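Local atomic coordinates of designed helical repeat protein (Synthetic construct, PDB entry 5CWM), a protein that has no known natural function and was designed computationally to fold as a repeating array of alpha-helices. Residues Glu19-Ala24 with Glu31-Ala36; Lys12-Ala17 with Val71-Leu76; Leu76-Ala81 with Glu88-Ala93. All blocks are in the same frame, centred on the assembly; numbering follows the deposited sequence.

Contact 1 of 3, residues Glu19-Ala24 with Glu31-Ala36; sequences ELLRQA and EDLEKA
Asp32 OD1 is hydrogen-bonded to Ser29 OG, just before helix 30-57, while the CB of Asp32 packs across the contact at 3.7 Å from Ala24 CB. The other carboxylate oxygen, OD2, has Lys27 NZ as a long, weak ionic partner. The Asp32 CG is anti to the carbonyl carbon (chi1 -69°), which places the carboxylate beside Gln23. Asp32 OD2 stands 4.0 Å from Gln23 OE1; two acceptors facing each other make no bond as modelled. The amide and carboxylate planes are turned 52° apart.

Helices 3-27 and 30-57 form an antiparallel helical hairpin here. The local axes approach to 8.0 Å at 162°. The two alanines at the interface, Ala24 and Ala36, are consistent with this close spacing. Ala24 CB is as near to the backbone N of Leu33 as to Asp32. At the other end, Ala36 CB meets Leu20 CB at 3.7 Å and also rests near the backbone N of Leu21.

Leu20 crosses Lys35 at about a right angle. Its CD1 touches Lys35 CG at 3.7 Å, and its CD2 lies 3.8 Å from Lys35 CD. The lysine bends at chi3, and its aliphatic part covers the leucine methyls. Replacing Leu20 by an alanine would remove both methyls and is likely to leave Lys35 CG and CD without their apolar partner.

Leu21 and Leu33 run alongside each other in the same sense. Their CD1 atoms meet at 3.6 Å. Both also touch Ile80 of helix 60-84, so this edge of the hairpin faces the next helix.

Across the two segments the contact is therefore apolar, and the polar end of Asp32 finds its hydrogen bond outside them, at Ser29.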
# COMPACT_ATOMS: atom_id res chain seq x y z
N GLU A 19 17.54 -8.67 9.31
CA GLU A 19 18.65 -8.99 10.21
C GLU A 19 19.99 -8.81 9.51
O GLU A 19 20.99 -8.46 10.14
CB GLU A 19 18.51 -10.41 10.75
CG GLU A 19 17.29 -10.60 11.63
CD GLU A 19 17.38 -9.84 12.94
OE1 GLU A 19 18.51 -9.51 13.37
OE2 GLU A 19 16.32 -9.58 13.55
N LEU A 20 20.01 -9.05 8.20
CA LEU A 20 21.20 -8.80 7.40
C LEU A 20 21.51 -7.31 7.39
O LEU A 20 22.66 -6.90 7.44
CB LEU A 20 21.03 -9.32 5.97
CG LEU A 20 21.19 -10.82 5.75
CD1 LEU A 20 20.85 -11.19 4.32
CD2 LEU A 20 22.60 -11.27 6.10
N LEU A 21 20.45 -6.50 7.32
CA LEU A 21 20.57 -5.05 7.39
C LEU A 21 21.04 -4.60 8.77
O LEU A 21 21.89 -3.72 8.89
CB LEU A 21 19.24 -4.38 7.05
CG LEU A 21 19.09 -2.90 7.39
CD1 LEU A 21 20.10 -2.05 6.62
CD2 LEU A 21 17.67 -2.42 7.12
N ARG A 22 20.48 -5.22 9.80
CA ARG A 22 20.81 -4.88 11.18
C ARG A 22 22.28 -5.16 11.47
O ARG A 22 22.98 -4.33 12.06
CB ARG A 22 19.92 -5.66 12.15
CG ARG A 22 19.75 -5.03 13.52
CD ARG A 22 18.52 -5.58 14.22
NE ARG A 22 17.31 -5.38 13.43
CZ ARG A 22 16.11 -5.83 13.77
NH1 ARG A 22 15.94 -6.52 14.89
NH2 ARG A 22 15.06 -5.59 12.98
N GLN A 23 22.75 -6.33 11.03
CA GLN A 23 24.16 -6.68 11.16
C GLN A 23 25.02 -5.77 10.29
O GLN A 23 26.12 -5.39 10.68
CB GLN A 23 24.38 -8.14 10.78
CG GLN A 23 23.74 -9.13 11.73
CD GLN A 23 23.93 -10.57 11.28
OE1 GLN A 23 24.57 -10.84 10.27
NE2 GLN A 23 23.37 -11.50 12.05
N ALA A 24 24.51 -5.41 9.11
CA ALA A 24 25.22 -4.53 8.19
C ALA A 24 25.48 -3.17 8.83
O ALA A 24 26.54 -2.58 8.64
CB ALA A 24 24.44 -4.36 6.90
N GLU A 31 28.69 -5.74 2.06
CA GLU A 31 28.24 -6.98 1.44
C GLU A 31 26.97 -7.50 2.11
O GLU A 31 26.09 -8.04 1.44
CB GLU A 31 29.34 -8.04 1.50
CG GLU A 31 29.00 -9.32 0.75
CD GLU A 31 30.19 -10.25 0.62
OE1 GLU A 31 31.31 -9.84 1.01
OE2 GLU A 31 30.01 -11.38 0.12
N ASP A 32 26.89 -7.33 3.43
CA ASP A 32 25.69 -7.70 4.17
C ASP A 32 24.51 -6.86 3.71
O ASP A 32 23.38 -7.34 3.62
CB ASP A 32 25.90 -7.52 5.68
CG ASP A 32 26.88 -8.52 6.25
OD1 ASP A 32 27.83 -8.90 5.54
OD2 ASP A 32 26.68 -8.93 7.42
N LEU A 33 24.79 -5.60 3.40
CA LEU A 33 23.78 -4.67 2.91
C LEU A 33 23.29 -5.09 1.52
O LEU A 33 22.08 -5.10 1.26
CB LEU A 33 24.35 -3.25 2.87
CG LEU A 33 23.39 -2.08 2.70
CD1 LEU A 33 22.25 -2.19 3.69
CD2 LEU A 33 24.15 -0.78 2.92
N GLU A 34 24.23 -5.43 0.65
CA GLU A 34 23.90 -5.87 -0.70
C GLU A 34 23.08 -7.16 -0.69
O GLU A 34 22.07 -7.27 -1.39
CB GLU A 34 25.17 -6.06 -1.53
CG GLU A 34 25.96 -4.78 -1.74
CD GLU A 34 27.22 -4.99 -2.57
OE1 GLU A 34 28.05 -4.06 -2.64
OE2 GLU A 34 27.37 -6.09 -3.15
N LYS A 35 23.51 -8.14 0.10
CA LYS A 35 22.80 -9.41 0.19
C LYS A 35 21.47 -9.24 0.91
O LYS A 35 20.56 -10.05 0.74
CB LYS A 35 23.66 -10.47 0.88
CG LYS A 35 23.85 -10.26 2.37
CD LYS A 35 24.72 -11.35 2.97
CE LYS A 35 26.11 -11.37 2.34
NZ LYS A 35 26.99 -12.40 2.96
N ALA A 36 21.36 -8.18 1.72
CA ALA A 36 20.09 -7.83 2.34
C ALA A 36 19.13 -7.33 1.27
O ALA A 36 17.96 -7.71 1.24
CB ALA A 36 20.29 -6.79 3.42

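Contact 2 of 3, residues Lys12-Ala17 with Val71-Leu76; sequences KLVKEA and VRVAEL
With chi1 at 171°, Val14 sets its CG1 against Arg72, whose chain bends sharply at chi2 (95°). Together these torsions lay the arginine chain across the valine methyl. The two helices, 3-27 and 60-84, run nearly parallel, at 11°. They are neighbours in one layer of an alpha-helical repeat fold. Their local axes stay 10.7 Å apart, so side chains rather than backbones fill the interface.

Val14 is the centre of the contact. Its CG1 touches Arg72 CG at 3.6 Å. Its other methyl, CG2, meets Val73 CG2 at 3.8 Å. These side chains cross at a slant. Val73 also packs on Ala44 of helix 30-57, which covers the interface from the second layer. One turn on, Leu76 sends CD2 to Ala17 CB at 3.7 Å. The same methyl lies near the carbonyl O of Val14.

The polar end of Arg72 is fixed by Glu18, with a salt bridge from NE to OE2. This is likely to offset the like charge of Lys15, whose NZ is 5.3 Å from Arg72 NH2. Lys15 is exposed, and its chain is bent twice. Its CD comes to the edge of the guanidinium, near the plane. Val14 CG1 sits over the middle of one face of that group, 3.7 Å from Arg72 CZ.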
# COMPACT_ATOMS: atom_id res chain seq x y z
N LYS A 12 9.96 -15.25 6.37
CA LYS A 12 11.28 -15.62 6.88
C LYS A 12 12.38 -14.93 6.08
O LYS A 12 13.40 -14.53 6.64
CB LYS A 12 11.47 -17.14 6.84
CG LYS A 12 12.79 -17.60 7.44
CD LYS A 12 13.02 -19.08 7.24
CE LYS A 12 14.37 -19.50 7.78
NZ LYS A 12 15.48 -18.71 7.18
N LEU A 13 12.17 -14.80 4.78
CA LEU A 13 13.13 -14.09 3.93
C LEU A 13 13.20 -12.62 4.31
O LEU A 13 14.28 -12.03 4.34
CB LEU A 13 12.76 -14.24 2.45
CG LEU A 13 12.96 -15.61 1.82
CD1 LEU A 13 12.67 -15.56 0.33
CD2 LEU A 13 14.37 -16.12 2.08
N VAL A 14 12.05 -12.03 4.62
CA VAL A 14 11.98 -10.64 5.04
C VAL A 14 12.72 -10.44 6.36
O VAL A 14 13.53 -9.52 6.49
CB VAL A 14 10.53 -10.16 5.19
CG1 VAL A 14 10.49 -8.79 5.85
CG2 VAL A 14 9.84 -10.13 3.84
N LYS A 15 12.43 -11.29 7.33
CA LYS A 15 13.10 -11.24 8.63
C LYS A 15 14.61 -11.38 8.47
O LYS A 15 15.39 -10.62 9.05
CB LYS A 15 12.57 -12.35 9.55
CG LYS A 15 11.12 -12.16 9.98
CD LYS A 15 11.00 -11.12 11.08
CE LYS A 15 11.76 -11.55 12.32
NZ LYS A 15 11.63 -10.56 13.43
N GLU A 16 15.02 -12.36 7.67
CA GLU A 16 16.43 -12.62 7.41
C GLU A 16 17.11 -11.41 6.77
O GLU A 16 18.25 -11.08 7.12
CB GLU A 16 16.57 -13.85 6.50
CG GLU A 16 18.00 -14.22 6.15
CD GLU A 16 18.08 -15.49 5.33
OE1 GLU A 16 17.06 -16.19 5.22
OE2 GLU A 16 19.17 -15.78 4.79
N ALA A 17 16.41 -10.76 5.85
CA ALA A 17 16.93 -9.57 5.19
C ALA A 17 17.08 -8.41 6.17
O ALA A 17 18.07 -7.68 6.14
CB ALA A 17 16.03 -9.17 4.03
N VAL A 71 4.72 -4.78 0.38
CA VAL A 71 4.84 -3.45 0.98
C VAL A 71 5.91 -3.43 2.06
O VAL A 71 6.73 -2.51 2.13
CB VAL A 71 3.49 -2.99 1.58
CG1 VAL A 71 3.66 -1.67 2.32
CG2 VAL A 71 2.44 -2.86 0.48
N ARG A 72 5.91 -4.47 2.89
CA ARG A 72 6.95 -4.67 3.90
C ARG A 72 8.34 -4.62 3.26
O ARG A 72 9.23 -3.89 3.72
CB ARG A 72 6.74 -6.01 4.61
CG ARG A 72 7.83 -6.38 5.60
CD ARG A 72 7.46 -5.97 7.01
NE ARG A 72 8.43 -6.44 7.99
CZ ARG A 72 8.36 -7.61 8.61
NH1 ARG A 72 7.36 -8.44 8.35
NH2 ARG A 72 9.30 -7.95 9.49
N VAL A 73 8.50 -5.39 2.19
CA VAL A 73 9.75 -5.43 1.45
C VAL A 73 10.12 -4.04 0.93
O VAL A 73 11.29 -3.66 0.98
CB VAL A 73 9.66 -6.42 0.26
CG1 VAL A 73 10.87 -6.27 -0.66
CG2 VAL A 73 9.54 -7.85 0.76
N ALA A 74 9.13 -3.30 0.45
CA ALA A 74 9.36 -1.96 -0.08
C ALA A 74 9.88 -1.01 1.00
O ALA A 74 10.87 -0.30 0.79
CB ALA A 74 8.09 -1.41 -0.69
N GLU A 75 9.22 -1.01 2.16
CA GLU A 75 9.67 -0.21 3.30
C GLU A 75 11.10 -0.58 3.67
O GLU A 75 11.94 0.29 3.94
CB GLU A 75 8.74 -0.40 4.50
CG GLU A 75 7.31 0.03 4.27
CD GLU A 75 6.42 -0.24 5.48
OE1 GLU A 75 6.88 -0.91 6.42
OE2 GLU A 75 5.26 0.23 5.48
N LEU A 76 11.36 -1.89 3.68
CA LEU A 76 12.70 -2.39 3.99
C LEU A 76 13.72 -1.85 3.00
O LEU A 76 14.84 -1.49 3.38
CB LEU A 76 12.70 -3.92 3.97
CG LEU A 76 14.05 -4.59 4.23
CD1 LEU A 76 14.67 -4.08 5.52
CD2 LEU A 76 13.90 -6.10 4.26

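Contact 3 of 3, residues Leu76-Ala81 with Glu88-Ala93; sequences LLLRIA and EALERA
Ala93 packs against Leu77, and Ala81 against Leu90, in the close-packed strip between helices 60-84 and 87-114. Ala93 CB sits 3.7 Å from Leu77 CB and equally near the backbone N of Leu78. Ala81 CB rests 3.7 Å from Leu90 CA. Single methyls thus lie directly on the facing backbone. Ala89 adds a looser touch, with its CB 4.4 Å from Ala81 CB.

Leu78 and Leu90 close one edge of this strip. In both, CG is anti to the backbone N, which carries the branches to the same flank of the hairpin. There the two side chains extend together, with their CD1 atoms 3.8 Å apart. Leu90 CD1 also reaches Ala81 CB at 3.9 Å. Helix 117-141 backs this edge: Leu133 packs on Leu78, and Ile137 on Leu90.

The motif is an antiparallel helical hairpin, built from two helices consecutive in the chain of this repeat protein. The local axes approach to 8.1 Å, with their directions 165° apart.

The other edge is looser. Leu77 turns its CG anti to the carbonyl carbon (chi1 -68°), and the nearest atom its CD1 finds across the segments is Arg92 O. Its side chain also packs on Leu37 and Ala40 of helix 30-57. Arg92 carries its guanidinium off the facing helix, and its NH1 forms a salt bridge with Glu41 OE2. Glu88, exposed and poorly ordered, is only a long ionic partner: its OE1 lies 3.8 Å from Arg92 NH2. The oxygen stands off the guanidinium plane, so this is a pairing of charges alone.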
# COMPACT_ATOMS: atom_id res chain seq x y z
N LEU A 76 11.36 -1.89 3.68
CA LEU A 76 12.70 -2.39 3.99
C LEU A 76 13.72 -1.85 3.00
O LEU A 76 14.84 -1.49 3.38
CB LEU A 76 12.70 -3.92 3.97
CG LEU A 76 14.05 -4.59 4.23
CD1 LEU A 76 14.67 -4.08 5.52
CD2 LEU A 76 13.90 -6.10 4.26
N LEU A 77 13.34 -1.77 1.73
CA LEU A 77 14.23 -1.27 0.69
C LEU A 77 14.44 0.23 0.83
O LEU A 77 15.49 0.75 0.46
CB LEU A 77 13.67 -1.59 -0.70
CG LEU A 77 13.65 -3.07 -1.08
CD1 LEU A 77 13.28 -3.26 -2.54
CD2 LEU A 77 14.99 -3.71 -0.78
N LEU A 78 13.45 0.92 1.38
CA LEU A 78 13.60 2.34 1.68
C LEU A 78 14.61 2.53 2.81
O LEU A 78 15.46 3.42 2.75
CB LEU A 78 12.26 2.98 2.05
CG LEU A 78 12.32 4.42 2.55
CD1 LEU A 78 13.01 5.33 1.54
CD2 LEU A 78 10.92 4.94 2.86
N ARG A 79 14.52 1.69 3.83
CA ARG A 79 15.46 1.74 4.94
C ARG A 79 16.89 1.44 4.48
O ARG A 79 17.83 2.17 4.82
CB ARG A 79 15.03 0.77 6.04
CG ARG A 79 13.74 1.16 6.74
CD ARG A 79 12.90 -0.05 7.10
NE ARG A 79 13.53 -0.91 8.09
CZ ARG A 79 13.06 -2.10 8.46
NH1 ARG A 79 11.96 -2.57 7.90
NH2 ARG A 79 13.70 -2.81 9.37
N ILE A 80 17.03 0.38 3.69
CA ILE A 80 18.31 0.01 3.10
C ILE A 80 18.86 1.16 2.26
O ILE A 80 20.05 1.45 2.29
CB ILE A 80 18.18 -1.26 2.22
CG1 ILE A 80 17.88 -2.48 3.09
CG2 ILE A 80 19.45 -1.49 1.42
CD1 ILE A 80 17.77 -3.77 2.30
N ALA A 81 17.97 1.81 1.51
CA ALA A 81 18.32 3.00 0.74
C ALA A 81 18.94 4.06 1.64
O ALA A 81 20.09 4.44 1.47
CB ALA A 81 17.11 3.54 0.02
N GLU A 88 20.38 4.06 -6.46
CA GLU A 88 19.87 2.87 -7.13
C GLU A 88 18.91 2.09 -6.24
O GLU A 88 17.81 1.73 -6.66
CB GLU A 88 21.03 1.97 -7.56
CG GLU A 88 20.62 0.85 -8.50
CD GLU A 88 21.78 -0.05 -8.87
OE1 GLU A 88 22.52 -0.48 -7.95
OE2 GLU A 88 21.97 -0.32 -10.08
N ALA A 89 19.32 1.84 -5.00
CA ALA A 89 18.50 1.12 -4.04
C ALA A 89 17.20 1.87 -3.75
O ALA A 89 16.14 1.26 -3.58
CB ALA A 89 19.27 0.88 -2.75
N LEU A 90 17.30 3.19 -3.71
CA LEU A 90 16.13 4.05 -3.51
C LEU A 90 15.17 3.92 -4.68
O LEU A 90 13.95 3.86 -4.50
CB LEU A 90 16.57 5.50 -3.32
CG LEU A 90 15.50 6.52 -2.94
CD1 LEU A 90 14.75 6.07 -1.70
CD2 LEU A 90 16.15 7.88 -2.71
N GLU A 91 15.72 3.89 -5.89
CA GLU A 91 14.93 3.70 -7.09
C GLU A 91 14.23 2.34 -7.08
O GLU A 91 13.07 2.22 -7.48
CB GLU A 91 15.80 3.83 -8.34
CG GLU A 91 16.27 5.25 -8.62
CD GLU A 91 17.34 5.31 -9.70
OE1 GLU A 91 17.81 4.24 -10.14
OE2 GLU A 91 17.71 6.43 -10.10
N ARG A 92 14.94 1.32 -6.60
CA ARG A 92 14.37 -0.01 -6.48
C ARG A 92 13.22 -0.01 -5.48
O ARG A 92 12.18 -0.65 -5.71
CB ARG A 92 15.44 -1.02 -6.06
CG ARG A 92 16.56 -1.18 -7.07
CD ARG A 92 17.51 -2.30 -6.68
NE ARG A 92 18.58 -2.47 -7.65
CZ ARG A 92 19.41 -3.50 -7.68
NH1 ARG A 92 19.28 -4.48 -6.78
NH2 ARG A 92 20.37 -3.58 -8.59
N ALA A 93 13.40 0.70 -4.37
CA ALA A 93 12.34 0.86 -3.38
C ALA A 93 11.11 1.51 -4.01
O ALA A 93 9.98 1.08 -3.79
CB ALA A 93 12.83 1.69 -2.20

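Overall arrangement
The three contacts lie on the same side of the chain's centre. Contacts 1 and 3 are antiparallel hairpins in series along the chain, with centres about 13 Å apart. Contact 2 joins their first helices, 3-27 and 60-84, and the loop it closes encloses contact 1. Its centre is about 12 Å from that of contact 1 and 11 Å from that of contact 3. Leu76 belongs to both contacts 2 and 3, and its CD1 lies 3.8 Å from Leu21 CD2 of contact 1. Ile80 CG2 of contact 3 meets Leu33 CD1 of contact 1 at 3.7 Å. These touches link the two hairpins through apolar side chains.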